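Long-range contact in 3-hydroxyisobutyrate dehydrogenase (Salmonella typhimurium, PDB 3G0O), which probably oxidises L-threonate to 2-dehydro-L-erythronate, using NAD(+) in preference to NADP(+): residues M99-I104 / L124-S129. Numbering follows the deposited sequence.
Sequences MVSSTI and LDAPVS
V100 and L124 are bound backbone to backbone in the Rossmann-type domain, where strand 97-100 ends beside strand 122-129, which breaks at 126-127 and resumes at 128-129; a beta-alpha-beta crossover through helix 106-117 joins them. V100 N donates to L124 O at 3.1 Å, approaching nearly end-on to the carbonyl. Two residues on, A126 N donates to V100 O at 3.0 Å, with the donor tilted 23° from the carbonyl plane.

The tight side is the apolar face carrying M99 and L124. The selenomethionine runs out with CG anti to its backbone N (chi1 -175°), which lays CG against A126 CB at 3.8 Å; a bend at the third torsion then brings CE toward V128 CG1. Both M99 and L124 rest on L154 of helix 148-161.

On the other face the fit is looser, and water fills in. One water donates to both V100 O and D125 OD1, giving V100 O a second partner. The carboxylate of D125 is also hydrogen-bonded to S176 OG and G173 N, which tie it to the start of helix 174-202. Beyond S101 and P127 the segments separate, and a second water links S102 O to V128 N, while P127 CB packs on S102 O at 3.3 Å. Here the contact borders the probable active site: K179, the predicted catalytic lysine, touches P127, and its NZ is hydrogen-bonded to T103 OG1.

Back on the M99 face, the S101 hydroxyl donates to A126 O at 2.8 Å, reaching it from above the carbonyl plane, 37° out of it.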
loop_
_atom_site.group_PDB
_atom_site.type_symbol
_atom_site.label_atom_id
_atom_site.label_comp_id
_atom_site.label_asym_id
_atom_site.label_seq_id
_atom_site.Cartn_x
_atom_site.Cartn_y
_atom_site.Cartn_z
HETATM N N MSE A 99 6.624 2.012 -29.002
HETATM C CA MSE A 99 6.347 1.532 -27.659
HETATM C C MSE A 99 5.273 2.444 -27.076
HETATM O O MSE A 99 5.548 3.598 -26.742
HETATM C CB MSE A 99 7.619 1.601 -26.815
HETATM C CG MSE A 99 7.482 1.019 -25.420
HETATM SE SE MSE A 99 9.141 1.144 -24.424
HETATM C CE MSE A 99 8.433 1.503 -22.654
ATOM N N VAL A 100 4.048 1.936 -26.983
ATOM C CA VAL A 100 2.944 2.723 -26.447
ATOM C C VAL A 100 2.891 2.524 -24.938
ATOM O O VAL A 100 2.620 1.425 -24.456
ATOM C CB VAL A 100 1.594 2.307 -27.080
ATOM C CG1 VAL A 100 0.470 3.187 -26.548
ATOM C CG2 VAL A 100 1.676 2.425 -28.598
ATOM N N SER A 101 3.170 3.592 -24.198
ATOM C CA SER A 101 3.177 3.534 -22.745
ATOM C C SER A 101 2.191 4.544 -22.162
ATOM O O SER A 101 2.573 5.595 -21.648
ATOM C CB SER A 101 4.589 3.808 -22.235
ATOM O OG SER A 101 5.508 2.879 -22.797
ATOM N N SER A 102 0.914 4.207 -22.254
ATOM C CA SER A 102 -0.155 5.063 -21.753
ATOM C C SER A 102 -1.041 4.188 -20.867
ATOM O O SER A 102 -0.561 3.262 -20.224
ATOM C CB SER A 102 -0.956 5.609 -22.942
ATOM O OG SER A 102 -2.043 6.418 -22.533
ATOM N N THR A 103 -2.329 4.494 -20.815
ATOM C CA THR A 103 -3.259 3.680 -20.041
ATOM C C THR A 103 -4.492 3.573 -20.921
ATOM O O THR A 103 -5.397 4.407 -20.855
ATOM C CB THR A 103 -3.611 4.325 -18.686
ATOM O OG1 THR A 103 -2.414 4.511 -17.921
ATOM C CG2 THR A 103 -4.552 3.431 -17.900
ATOM N N ILE A 104 -4.503 2.541 -21.756
ATOM C CA ILE A 104 -5.581 2.329 -22.707
ATOM C C ILE A 104 -6.225 0.947 -22.582
ATOM O O ILE A 104 -5.710 0.066 -21.899
ATOM C CB ILE A 104 -5.039 2.523 -24.146
ATOM C CG1 ILE A 104 -4.043 1.411 -24.500
ATOM C CG2 ILE A 104 -4.355 3.876 -24.254
ATOM C CD1 ILE A 104 -3.393 1.566 -25.876
ATOM N N LEU A 124 4.708 -2.290 -29.292
ATOM C CA LEU A 124 4.774 -2.973 -28.011
ATOM C C LEU A 124 3.733 -2.351 -27.089
ATOM O O LEU A 124 3.757 -1.147 -26.833
ATOM C CB LEU A 124 6.162 -2.827 -27.377
ATOM C CG LEU A 124 6.434 -3.751 -26.185
ATOM C CD1 LEU A 124 6.442 -5.195 -26.670
ATOM C CD2 LEU A 124 7.773 -3.414 -25.534
ATOM N N ASP A 125 2.801 -3.173 -26.626
ATOM C CA ASP A 125 1.769 -2.728 -25.697
ATOM C C ASP A 125 2.538 -2.685 -24.385
ATOM O O ASP A 125 2.630 -3.687 -23.681
ATOM C CB ASP A 125 0.650 -3.771 -25.655
ATOM C CG ASP A 125 -0.421 -3.445 -24.634
ATOM O OD1 ASP A 125 -0.503 -2.277 -24.211
ATOM O OD2 ASP A 125 -1.188 -4.362 -24.271
ATOM N N ALA A 126 3.091 -1.523 -24.059
ATOM C CA ALA A 126 3.930 -1.409 -22.877
ATOM C C ALA A 126 3.636 -0.333 -21.839
ATOM O O ALA A 126 4.458 0.559 -21.616
ATOM C CB ALA A 126 5.389 -1.284 -23.327
ATOM N N PRO A 127 2.471 -0.402 -21.180
ATOM C CA PRO A 127 2.188 0.622 -20.169
ATOM C C PRO A 127 3.229 0.498 -19.051
ATOM O O PRO A 127 3.781 -0.583 -18.826
ATOM C CB PRO A 127 0.766 0.277 -19.711
ATOM C CG PRO A 127 0.653 -1.198 -19.993
ATOM C CD PRO A 127 1.343 -1.334 -21.325
ATOM N N VAL A 128 3.502 1.596 -18.356
ATOM C CA VAL A 128 4.508 1.582 -17.298
ATOM C C VAL A 128 4.040 2.073 -15.932
ATOM O O VAL A 128 2.945 2.617 -15.782
ATOM C CB VAL A 128 5.724 2.445 -17.692
ATOM C CG1 VAL A 128 6.371 1.892 -18.947
ATOM C CG2 VAL A 128 5.280 3.887 -17.916
ATOM N N SER A 129 4.906 1.879 -14.940
ATOM C CA SER A 129 4.650 2.318 -13.580
ATOM C C SER A 129 5.977 2.442 -12.835
ATOM O O SER A 129 7.047 2.266 -13.426
ATOM C CB SER A 129 3.729 1.340 -12.846
ATOM O OG SER A 129 3.399 1.847 -11.562
HETATM O O HOH W 1 -0.139 0.237 -25.074
HETATM O O HOH W 2 1.785 3.727 -18.976
#